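Local coordinates for putative transcriptional regulator (PDB 2RA5), which probably acts as a DNA-binding transcription regulator of the GntR family, with a UTRA domain that holds meso-tartaric acid in its pocket, at residues T107-N112 / I136-L141; T181-R186 / F218-R223; L211-T216 / H230-S235. All coordinates share one frame; numbering follows the deposited sequence.

Contact 1. Residues T107-N112 / I136-L141; sequences TKVLVN and IERLRL. With SRT (S,R meso-tartaric acid), chain B.
V111 and E137 run flank to flank on one face of an antiparallel strand pair, their CB atoms 3.5 Å apart, and here the packing is close. With CG anti to its carbonyl carbon (chi1 -62°), the extended glutamate lies along the valine, whose CG2 comes to 3.8 Å from E137 CD. A beta-branched valine suits a strand and gives the methylenes an apolar wall, while the carboxylate bonds to Y149 OH and forms a salt bridge with R135. Replacing E137 by an alanine would probably leave R135 without its counter-charge and open a gap beside V111. A classic beta bulge shifts the register, for L110 N (2.7 Å) and V111 N (3.2 Å) both donate to E137 O, from the same side of its carbonyl plane. Further along the same face the contact loosens toward solvent: K108 is joined through its backbone, K108 N to L139 O at 2.8 Å, and its extended chain leads away. On the other face T107 CB meets the edge of the R140 guanidinium, 3.2 Å from NH1. R138 and R140 line the tartrate pocket of the UTRA domain: R138, bent at chi2 and chi3, bonds weakly from NH2 to O1, and R140 turns its guanidinium edge toward O3. Strand 132-142 lies between 106-116, outermost in this chain's sheet, and 145-154, while L166 of helix 165-168 packs on V109, I136 and R138.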
loop_
_atom_site.group_PDB
_atom_site.type_symbol
_atom_site.label_atom_id
_atom_site.label_comp_id
_atom_site.label_asym_id
_atom_site.label_seq_id
_atom_site.Cartn_x
_atom_site.Cartn_y
_atom_site.Cartn_z
ATOM N N THR A 107 3.485 -19.150 10.535
ATOM C CA THR A 107 3.156 -19.526 9.163
ATOM C C THR A 107 2.759 -20.999 9.026
ATOM O O THR A 107 3.428 -21.885 9.566
ATOM C CB THR A 107 4.329 -19.186 8.209
ATOM O OG1 THR A 107 4.162 -19.868 6.956
ATOM C CG2 THR A 107 5.650 -19.599 8.830
ATOM N N LYS A 108 1.662 -21.252 8.316
ATOM C CA LYS A 108 1.245 -22.620 7.999
ATOM C C LYS A 108 1.065 -22.872 6.496
ATOM O O LYS A 108 0.227 -22.251 5.842
ATOM C CB LYS A 108 -0.042 -22.968 8.743
ATOM C CG LYS A 108 0.165 -23.118 10.239
ATOM C CD LYS A 108 -1.036 -23.753 10.911
ATOM C CE LYS A 108 -0.819 -23.878 12.413
ATOM N NZ LYS A 108 -2.036 -24.404 13.101
ATOM N N VAL A 109 1.845 -23.797 5.949
ATOM C CA VAL A 109 1.744 -24.114 4.529
ATOM C C VAL A 109 0.473 -24.886 4.157
ATOM O O VAL A 109 0.218 -25.958 4.687
ATOM C CB VAL A 109 2.933 -24.942 4.061
ATOM C CG1 VAL A 109 2.812 -25.182 2.571
ATOM C CG2 VAL A 109 4.234 -24.243 4.397
ATOM N N LEU A 110 -0.307 -24.344 3.228
ATOM C CA LEU A 110 -1.531 -24.998 2.763
ATOM C C LEU A 110 -1.391 -25.678 1.397
ATOM O O LEU A 110 -2.149 -26.581 1.075
ATOM C CB LEU A 110 -2.683 -23.998 2.693
ATOM C CG LEU A 110 -3.014 -23.238 3.979
ATOM C CD1 LEU A 110 -4.443 -22.730 3.922
ATOM C CD2 LEU A 110 -2.829 -24.134 5.185
ATOM N N VAL A 111 -0.447 -25.223 0.582
ATOM C CA VAL A 111 -0.223 -25.818 -0.722
ATOM C C VAL A 111 1.245 -25.749 -1.104
ATOM O O VAL A 111 1.877 -24.698 -1.048
ATOM C CB VAL A 111 -1.052 -25.147 -1.828
ATOM C CG1 VAL A 111 -0.551 -25.600 -3.190
ATOM C CG2 VAL A 111 -2.537 -25.459 -1.654
ATOM N N ASN A 112 1.787 -26.892 -1.481
ATOM C CA ASN A 112 3.118 -26.946 -2.071
ATOM C C ASN A 112 3.116 -27.846 -3.337
ATOM O O ASN A 112 3.260 -29.060 -3.281
ATOM C CB ASN A 112 4.110 -27.410 -1.011
ATOM C CG ASN A 112 5.538 -27.251 -1.435
ATOM O OD1 ASN A 112 5.841 -26.987 -2.600
ATOM N ND2 ASN A 112 6.439 -27.424 -0.488
ATOM N N ILE A 136 3.159 -22.267 -4.162
ATOM C CA ILE A 136 3.082 -22.346 -2.711
ATOM C C ILE A 136 1.926 -21.502 -2.172
ATOM O O ILE A 136 1.652 -20.401 -2.656
ATOM C CB ILE A 136 4.409 -21.913 -2.041
ATOM C CG1 ILE A 136 5.541 -22.844 -2.473
ATOM C CG2 ILE A 136 4.279 -21.958 -0.535
ATOM C CD1 ILE A 136 6.899 -22.368 -2.065
ATOM N N GLU A 137 1.235 -22.039 -1.178
ATOM C CA GLU A 137 0.228 -21.271 -0.468
ATOM C C GLU A 137 0.455 -21.329 1.053
ATOM O O GLU A 137 0.628 -22.403 1.620
ATOM C CB GLU A 137 -1.167 -21.750 -0.861
ATOM C CG GLU A 137 -1.458 -21.544 -2.331
ATOM C CD GLU A 137 -2.890 -21.853 -2.705
ATOM O OE1 GLU A 137 -3.140 -22.159 -3.891
ATOM O OE2 GLU A 137 -3.768 -21.797 -1.820
ATOM N N ARG A 138 0.495 -20.163 1.694
ATOM C CA ARG A 138 0.670 -20.073 3.145
ATOM C C ARG A 138 -0.420 -19.232 3.807
ATOM O O ARG A 138 -0.866 -18.220 3.263
ATOM C CB ARG A 138 2.010 -19.448 3.545
ATOM C CG ARG A 138 3.254 -20.173 3.127
ATOM C CD ARG A 138 4.060 -19.249 2.220
ATOM N NE ARG A 138 5.146 -18.546 2.889
ATOM C CZ ARG A 138 5.717 -17.446 2.412
ATOM N NH1 ARG A 138 6.706 -16.856 3.074
ATOM N NH2 ARG A 138 5.280 -16.924 1.274
ATOM N N LEU A 139 -0.830 -19.657 4.995
ATOM C CA LEU A 139 -1.619 -18.810 5.876
ATOM C C LEU A 139 -0.684 -18.260 6.964
ATOM O O LEU A 139 0.097 -19.005 7.560
ATOM C CB LEU A 139 -2.771 -19.606 6.479
ATOM C CG LEU A 139 -3.835 -18.886 7.309
ATOM C CD1 LEU A 139 -4.713 -17.986 6.455
ATOM C CD2 LEU A 139 -4.692 -19.909 8.042
ATOM N N ARG A 140 -0.718 -16.946 7.170
ATOM C CA ARG A 140 0.032 -16.319 8.256
ATOM C C ARG A 140 -0.920 -15.972 9.376
ATOM O O ARG A 140 -1.947 -15.324 9.156
ATOM C CB ARG A 140 0.716 -15.045 7.781
ATOM C CG ARG A 140 1.896 -15.304 6.903
ATOM C CD ARG A 140 3.200 -15.355 7.682
ATOM N NE ARG A 140 4.242 -14.713 6.880
ATOM C CZ ARG A 140 5.353 -15.305 6.459
ATOM N NH1 ARG A 140 5.613 -16.564 6.799
ATOM N NH2 ARG A 140 6.218 -14.624 5.715
ATOM N N LEU A 141 -0.601 -16.407 10.584
ATOM C CA LEU A 141 -1.451 -16.031 11.710
ATOM C C LEU A 141 -0.711 -15.246 12.786
ATOM O O LEU A 141 0.489 -15.443 13.013
ATOM C CB LEU A 141 -2.156 -17.247 12.323
ATOM C CG LEU A 141 -2.773 -18.249 11.342
ATOM C CD1 LEU A 141 -1.696 -19.218 10.869
ATOM C CD2 LEU A 141 -3.943 -19.007 11.968
HETATM O O1 SRT B . 6.551 -13.920 0.715
HETATM O O11 SRT B . 5.734 -12.171 1.819
HETATM C C1 SRT B . 6.445 -13.221 1.764
HETATM C C2 SRT B . 7.166 -13.679 3.019
HETATM O O2 SRT B . 7.962 -14.835 2.735
HETATM C C3 SRT B . 7.989 -12.546 3.666
HETATM O O3 SRT B . 8.243 -12.780 5.058
HETATM C C4 SRT B . 9.314 -12.380 2.990
HETATM O O4 SRT B . 10.334 -12.992 3.431
HETATM O O41 SRT B . 9.303 -11.615 2.003
#

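Contact 2. Residues T181-R186 / F218-R223; sequences TLHSAR and FDDTGR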
loop_
_atom_site.group_PDB
_atom_site.type_symbol
_atom_site.label_atom_id
_atom_site.label_comp_id
_atom_site.label_asym_id
_atom_site.label_seq_id
_atom_site.Cartn_x
_atom_site.Cartn_y
_atom_site.Cartn_z
ATOM N N THR A 181 20.087 -14.052 -5.587
ATOM C CA THR A 181 20.251 -12.646 -5.273
ATOM C C THR A 181 18.925 -11.955 -5.546
ATOM O O THR A 181 18.341 -12.112 -6.607
ATOM C CB THR A 181 21.358 -12.020 -6.114
ATOM O OG1 THR A 181 21.183 -12.391 -7.496
ATOM C CG2 THR A 181 22.716 -12.510 -5.608
ATOM N N LEU A 182 18.432 -11.220 -4.563
ATOM C CA LEU A 182 17.199 -10.468 -4.717
ATOM C C LEU A 182 17.594 -9.005 -4.878
ATOM O O LEU A 182 18.173 -8.412 -3.979
ATOM C CB LEU A 182 16.303 -10.691 -3.496
ATOM C CG LEU A 182 16.098 -12.191 -3.240
ATOM C CD1 LEU A 182 15.344 -12.474 -1.973
ATOM C CD2 LEU A 182 15.383 -12.819 -4.417
ATOM N N HIS A 183 17.320 -8.436 -6.040
ATOM C CA HIS A 183 17.804 -7.103 -6.341
ATOM C C HIS A 183 16.688 -6.043 -6.371
ATOM O O HIS A 183 16.871 -4.928 -5.891
ATOM C CB HIS A 183 18.585 -7.118 -7.649
ATOM C CG HIS A 183 19.313 -5.844 -7.926
ATOM N ND1 HIS A 183 18.870 -4.922 -8.866
ATOM C CD2 HIS A 183 20.439 -5.323 -7.401
ATOM C CE1 HIS A 183 19.695 -3.906 -8.898
ATOM N NE2 HIS A 183 20.664 -4.113 -8.013
ATOM N N SER A 184 15.535 -6.391 -6.938
ATOM C CA SER A 184 14.400 -5.486 -6.932
ATOM C C SER A 184 13.084 -6.242 -6.903
ATOM O O SER A 184 13.041 -7.475 -6.955
ATOM C CB SER A 184 14.437 -4.545 -8.150
ATOM O OG SER A 184 14.371 -5.260 -9.369
ATOM N N ALA A 185 12.009 -5.476 -6.829
ATOM C CA ALA A 185 10.675 -6.026 -6.822
ATOM C C ALA A 185 9.756 -4.970 -7.356
ATOM O O ALA A 185 9.994 -3.788 -7.168
ATOM C CB ALA A 185 10.252 -6.386 -5.427
ATOM N N ARG A 186 8.689 -5.421 -7.991
ATOM C CA ARG A 186 7.654 -4.552 -8.497
ATOM C C ARG A 186 6.413 -4.836 -7.646
ATOM O O ARG A 186 6.084 -5.999 -7.417
ATOM C CB ARG A 186 7.430 -4.879 -9.970
ATOM C CG ARG A 186 6.335 -4.107 -10.632
ATOM C CD ARG A 186 6.686 -2.650 -10.737
ATOM N NE ARG A 186 5.644 -1.985 -11.498
ATOM C CZ ARG A 186 4.493 -1.605 -10.975
ATOM N NH1 ARG A 186 3.579 -1.032 -11.740
ATOM N NH2 ARG A 186 4.265 -1.800 -9.682
ATOM N N PHE A 218 12.871 -9.803 -8.701
ATOM C CA PHE A 218 13.928 -10.112 -9.657
ATOM C C PHE A 218 15.303 -10.245 -9.015
ATOM O O PHE A 218 15.571 -9.652 -7.966
ATOM C CB PHE A 218 13.984 -9.040 -10.735
ATOM C CG PHE A 218 12.656 -8.728 -11.333
ATOM C CD1 PHE A 218 11.744 -7.924 -10.643
ATOM C CD2 PHE A 218 12.302 -9.240 -12.579
ATOM C CE1 PHE A 218 10.495 -7.635 -11.186
ATOM C CE2 PHE A 218 11.056 -8.948 -13.138
ATOM C CZ PHE A 218 10.154 -8.144 -12.451
ATOM N N ASP A 219 16.185 -11.006 -9.664
ATOM C CA ASP A 219 17.564 -11.126 -9.196
ATOM C C ASP A 219 18.540 -10.128 -9.851
ATOM O O ASP A 219 18.116 -9.214 -10.559
ATOM C CB ASP A 219 18.062 -12.575 -9.256
ATOM C CG ASP A 219 18.279 -13.094 -10.672
ATOM O OD1 ASP A 219 18.166 -12.330 -11.664
ATOM O OD2 ASP A 219 18.575 -14.305 -10.778
ATOM N N ASP A 220 19.832 -10.295 -9.578
ATOM C CA ASP A 220 20.910 -9.492 -10.180
ATOM C C ASP A 220 20.852 -9.340 -11.707
ATOM O O ASP A 220 21.309 -8.348 -12.282
ATOM C CB ASP A 220 22.247 -10.151 -9.866
ATOM C CG ASP A 220 22.736 -9.839 -8.494
ATOM O OD1 ASP A 220 21.983 -9.201 -7.726
ATOM O OD2 ASP A 220 23.884 -10.233 -8.193
ATOM N N THR A 221 20.323 -10.354 -12.365
ATOM C CA THR A 221 20.397 -10.436 -13.809
ATOM C C THR A 221 19.084 -9.980 -14.455
ATOM O O THR A 221 18.929 -9.991 -15.676
ATOM C CB THR A 221 20.745 -11.867 -14.210
ATOM O OG1 THR A 221 19.599 -12.700 -14.015
ATOM C CG2 THR A 221 21.889 -12.391 -13.330
ATOM N N GLY A 222 18.145 -9.560 -13.620
ATOM C CA GLY A 222 16.903 -8.993 -14.111
ATOM C C GLY A 222 15.875 -10.027 -14.523
ATOM O O GLY A 222 15.023 -9.751 -15.364
ATOM N N ARG A 223 15.965 -11.220 -13.940
ATOM C CA ARG A 223 14.977 -12.276 -14.161
ATOM C C ARG A 223 14.032 -12.403 -12.972
ATOM O O ARG A 223 14.451 -12.294 -11.811
ATOM C CB ARG A 223 15.661 -13.628 -14.407
ATOM C CG ARG A 223 16.524 -13.655 -15.668
ATOM C CD ARG A 223 16.985 -15.065 -16.026
ATOM N NE ARG A 223 18.305 -15.046 -16.655
ATOM C CZ ARG A 223 19.454 -15.219 -16.002
ATOM N NH1 ARG A 223 19.449 -15.433 -14.691
ATOM N NH2 ARG A 223 20.610 -15.181 -16.661
HETATM O O HOH W 1 21.023 -15.128 -8.677
HETATM O O HOH W 2 16.518 -6.782 -10.507
#
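F218 meets H183 and S184 in a classic beta bulge, an antiparallel surface contact where the start of strand 184-193 reaches the turn of the 209-218/224-232 hairpin. F218 O takes H183 N at 2.9 Å, in the carbonyl plane, and a weaker bond from S184 N; F218 N returns a bond to S184 O, also 2.9 Å long. In the phenylalanine a chi1 of -49° swings the ring beside its own backbone N, and the ring edge lies against the backbone of S184, A185 and R186, where a flat apolar side chain fits. Beyond it D219 to G222 form a type I turn, and the positive phi of G222 favours glycine. T181 reaches this turn with its hydroxyl: OG1 accepts from D220 N at 3.2 Å, and the threonine side chain crosses the D220 side chain at about a right angle. Serine and histidine, both able to bond to water, suit this partly exposed place, where one water joins S184 OG to D219 O, 2.9 Å from each, and bonds weakly to H183 ND1. L182 points the other way, against Y172, M175 and R176, linking the bulge to helix 171-177 near the tartrate pocket. S184 and A185 also pair with a strand of the second subunit, so the sheet continues across the interface. Aspartate suits the first turn position because its carboxylate can fold back as an Asx turn: D219 OD1 accepts T221 N at 3.0 Å from above the carboxylate plane, and on its syn side T221 OG1 at 2.8 Å.

Contact 3. Residues L211-T216 / H230-S235; sequences LTMERT and HTYRPS. With SRT (S,R meso-tartaric acid), chain B.
Y232 and L211 pair across the beta hairpin of strands 209-218 and 224-232, a buried part of the UTRA domain's antiparallel sheet. The tyrosine can be followed outward. Its CB lies 3.8 Å from L211 CB; the ring is turned away from the carbonyl carbon (chi1 -50°), which lays it back along strand 211-216. CD1 then passes 3.3 Å from L211 O, and CE1 meets M213 CG at 3.7 Å. At the tip, OH touches the same M213 CG at 3.4 Å and sits near its methyl CE. The neighbour thus comes to the ring edge, and the long flexible methionine side chain (selenomethionine in the crystal), bent at chi2, fits such a rim. Y237 stacks on the ring and F239 meets it edge-to-face, so a large aromatic suits the place. Further along, M213 and H230 form a hydrogen-bonded pair through their backbones, and the methyl CE of M213 touches the imidazole edge at H230 ND1, 3.6 Å away. H230 NE2 bonds to N152 OD1, which probably helps to fix the ring's rotation. The other end of that edge, CE1, lies over one face of the R215 guanidinium, the planes 79° apart. Arginine suits this spot because its charged guanidinium, brought over by the bend at chi3, can meet the tartrate carboxylate: R215 NH1 donates to O1 at 2.9 Å, near the guanidinium plane.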
loop_
_atom_site.group_PDB
_atom_site.type_symbol
_atom_site.label_atom_id
_atom_site.label_comp_id
_atom_site.label_asym_id
_atom_site.label_seq_id
_atom_site.Cartn_x
_atom_site.Cartn_y
_atom_site.Cartn_z
ATOM N N LEU A 211 -7.366 -6.452 1.894
ATOM C CA LEU A 211 -6.216 -5.728 1.384
ATOM C C LEU A 211 -5.500 -6.683 0.443
ATOM O O LEU A 211 -5.269 -7.842 0.777
ATOM C CB LEU A 211 -5.306 -5.294 2.535
ATOM C CG LEU A 211 -4.199 -4.248 2.321
ATOM C CD1 LEU A 211 -4.718 -2.985 1.638
ATOM C CD2 LEU A 211 -3.565 -3.905 3.658
ATOM N N THR A 212 -5.181 -6.218 -0.752
ATOM C CA THR A 212 -4.483 -7.084 -1.680
ATOM C C THR A 212 -3.130 -6.523 -2.073
ATOM O O THR A 212 -2.926 -5.309 -2.129
ATOM C CB THR A 212 -5.288 -7.331 -2.967
ATOM O OG1 THR A 212 -5.325 -6.125 -3.738
ATOM C CG2 THR A 212 -6.708 -7.817 -2.655
HETATM N N MSE A 213 -2.205 -7.421 -2.361
HETATM C CA MSE A 213 -0.977 -6.995 -2.984
HETATM C C MSE A 213 -0.378 -8.034 -3.952
HETATM O O MSE A 213 -0.490 -9.255 -3.769
HETATM C CB MSE A 213 -0.003 -6.537 -1.912
HETATM C CG MSE A 213 1.016 -7.535 -1.493
HETATM SE SE MSE A 213 2.768 -6.939 -2.066
HETATM C CE MSE A 213 3.843 -8.074 -0.895
ATOM N N GLU A 214 0.209 -7.527 -5.023
ATOM C CA GLU A 214 0.881 -8.370 -6.002
ATOM C C GLU A 214 2.318 -7.907 -6.109
ATOM O O GLU A 214 2.589 -6.710 -6.131
ATOM C CB GLU A 214 0.201 -8.282 -7.364
ATOM C CG GLU A 214 -1.054 -9.121 -7.514
ATOM C CD GLU A 214 -1.728 -8.896 -8.858
ATOM O OE1 GLU A 214 -1.019 -8.564 -9.834
ATOM O OE2 GLU A 214 -2.966 -9.034 -8.938
ATOM N N ARG A 215 3.242 -8.858 -6.157
ATOM C CA ARG A 215 4.647 -8.513 -6.197
ATOM C C ARG A 215 5.419 -9.426 -7.152
ATOM O O ARG A 215 5.185 -10.636 -7.183
ATOM C CB ARG A 215 5.212 -8.601 -4.777
ATOM C CG ARG A 215 6.716 -8.518 -4.656
ATOM C CD ARG A 215 7.157 -8.944 -3.268
ATOM N NE ARG A 215 6.859 -10.351 -2.957
ATOM C CZ ARG A 215 6.813 -10.850 -1.720
ATOM N NH1 ARG A 215 6.541 -12.138 -1.517
ATOM N NH2 ARG A 215 7.034 -10.060 -0.674
ATOM N N THR A 216 6.331 -8.857 -7.940
ATOM C CA THR A 216 7.299 -9.690 -8.651
ATOM C C THR A 216 8.701 -9.360 -8.198
ATOM O O THR A 216 9.106 -8.208 -8.222
ATOM C CB THR A 216 7.274 -9.513 -10.181
ATOM O OG1 THR A 216 5.937 -9.589 -10.670
ATOM C CG2 THR A 216 8.123 -10.606 -10.862
ATOM N N HIS A 230 -1.217 -11.837 -2.868
ATOM C CA HIS A 230 -1.554 -11.934 -1.455
ATOM C C HIS A 230 -2.820 -11.189 -1.076
ATOM O O HIS A 230 -3.178 -10.194 -1.700
ATOM C CB HIS A 230 -0.406 -11.380 -0.618
ATOM C CG HIS A 230 0.930 -11.928 -0.979
ATOM N ND1 HIS A 230 2.034 -11.137 -1.168
ATOM C CD2 HIS A 230 1.350 -13.207 -1.185
ATOM C CE1 HIS A 230 3.080 -11.885 -1.465
ATOM N NE2 HIS A 230 2.680 -13.155 -1.476
ATOM N N THR A 231 -3.477 -11.687 -0.027
ATOM C CA THR A 231 -4.636 -11.045 0.601
ATOM C C THR A 231 -4.400 -10.846 2.098
ATOM O O THR A 231 -3.783 -11.683 2.771
ATOM C CB THR A 231 -5.899 -11.893 0.449
ATOM O OG1 THR A 231 -5.552 -13.276 0.614
ATOM C CG2 THR A 231 -6.521 -11.685 -0.914
ATOM N N TYR A 232 -4.898 -9.734 2.619
ATOM C CA TYR A 232 -4.736 -9.420 4.033
ATOM C C TYR A 232 -6.046 -8.955 4.638
ATOM O O TYR A 232 -6.743 -8.121 4.040
ATOM C CB TYR A 232 -3.717 -8.303 4.213
ATOM C CG TYR A 232 -2.417 -8.521 3.494
ATOM C CD1 TYR A 232 -2.272 -8.163 2.161
ATOM C CD2 TYR A 232 -1.322 -9.077 4.152
ATOM C CE1 TYR A 232 -1.073 -8.361 1.500
ATOM C CE2 TYR A 232 -0.126 -9.278 3.501
ATOM C CZ TYR A 232 0.001 -8.922 2.173
ATOM O OH TYR A 232 1.207 -9.124 1.524
ATOM N N ARG A 233 -6.364 -9.478 5.823
ATOM C CA ARG A 233 -7.502 -8.986 6.617
ATOM C C ARG A 233 -7.219 -7.570 7.114
ATOM O O ARG A 233 -6.336 -7.385 7.962
ATOM C CB ARG A 233 -7.743 -9.895 7.822
ATOM C CG ARG A 233 -7.932 -11.362 7.478
ATOM C CD ARG A 233 -8.321 -12.144 8.713
ATOM N NE ARG A 233 -9.575 -11.662 9.280
ATOM C CZ ARG A 233 -9.947 -11.855 10.540
ATOM N NH1 ARG A 233 -11.111 -11.381 10.960
ATOM N NH2 ARG A 233 -9.158 -12.518 11.375
ATOM N N PRO A 234 -7.938 -6.563 6.568
ATOM C CA PRO A 234 -7.652 -5.146 6.858
ATOM C C PRO A 234 -7.753 -4.773 8.341
ATOM O O PRO A 234 -7.110 -3.820 8.770
ATOM C CB PRO A 234 -8.698 -4.383 6.017
ATOM C CG PRO A 234 -9.727 -5.423 5.643
ATOM C CD PRO A 234 -8.944 -6.695 5.501
ATOM N N SER A 235 -8.536 -5.524 9.107
ATOM C CA SER A 235 -8.660 -5.299 10.544
ATOM C C SER A 235 -7.450 -5.861 11.277
ATOM O O SER A 235 -7.295 -5.655 12.477
ATOM C CB SER A 235 -9.924 -5.979 11.083
ATOM O OG SER A 235 -9.760 -7.393 11.099
HETATM O O1 SRT B . 6.551 -13.920 0.715
HETATM O O11 SRT B . 5.734 -12.171 1.819
HETATM C C1 SRT B . 6.445 -13.221 1.764
HETATM C C2 SRT B . 7.166 -13.679 3.019
HETATM O O2 SRT B . 7.962 -14.835 2.735
HETATM C C3 SRT B . 7.989 -12.546 3.666
HETATM O O3 SRT B . 8.243 -12.780 5.058
HETATM C C4 SRT B . 9.314 -12.380 2.990
HETATM O O4 SRT B . 10.334 -12.992 3.431
HETATM O O41 SRT B . 9.303 -11.615 2.003
#

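From the N terminus, contact 1 comes first: residues 107-112 are met by 136-141 after 23 intervening residues that include helix 119-125, and this loop closes before any other opens. Residues 181-186 then open contact 2 and 211-216 open contact 3; 218-223 close the former before 230-235 close the latter, so these two cross. They also touch, since R186 N lies 2.8 Å from T216 O in a probable hydrogen bond between neighbouring strands. Contacts 1 and 3, their centres about 14 Å apart, share the tartrate, whereas contact 2 sits across the chain's centre from contact 1. All three reach one antiparallel sheet, and contacts 2 and 3 also reach the second subunit.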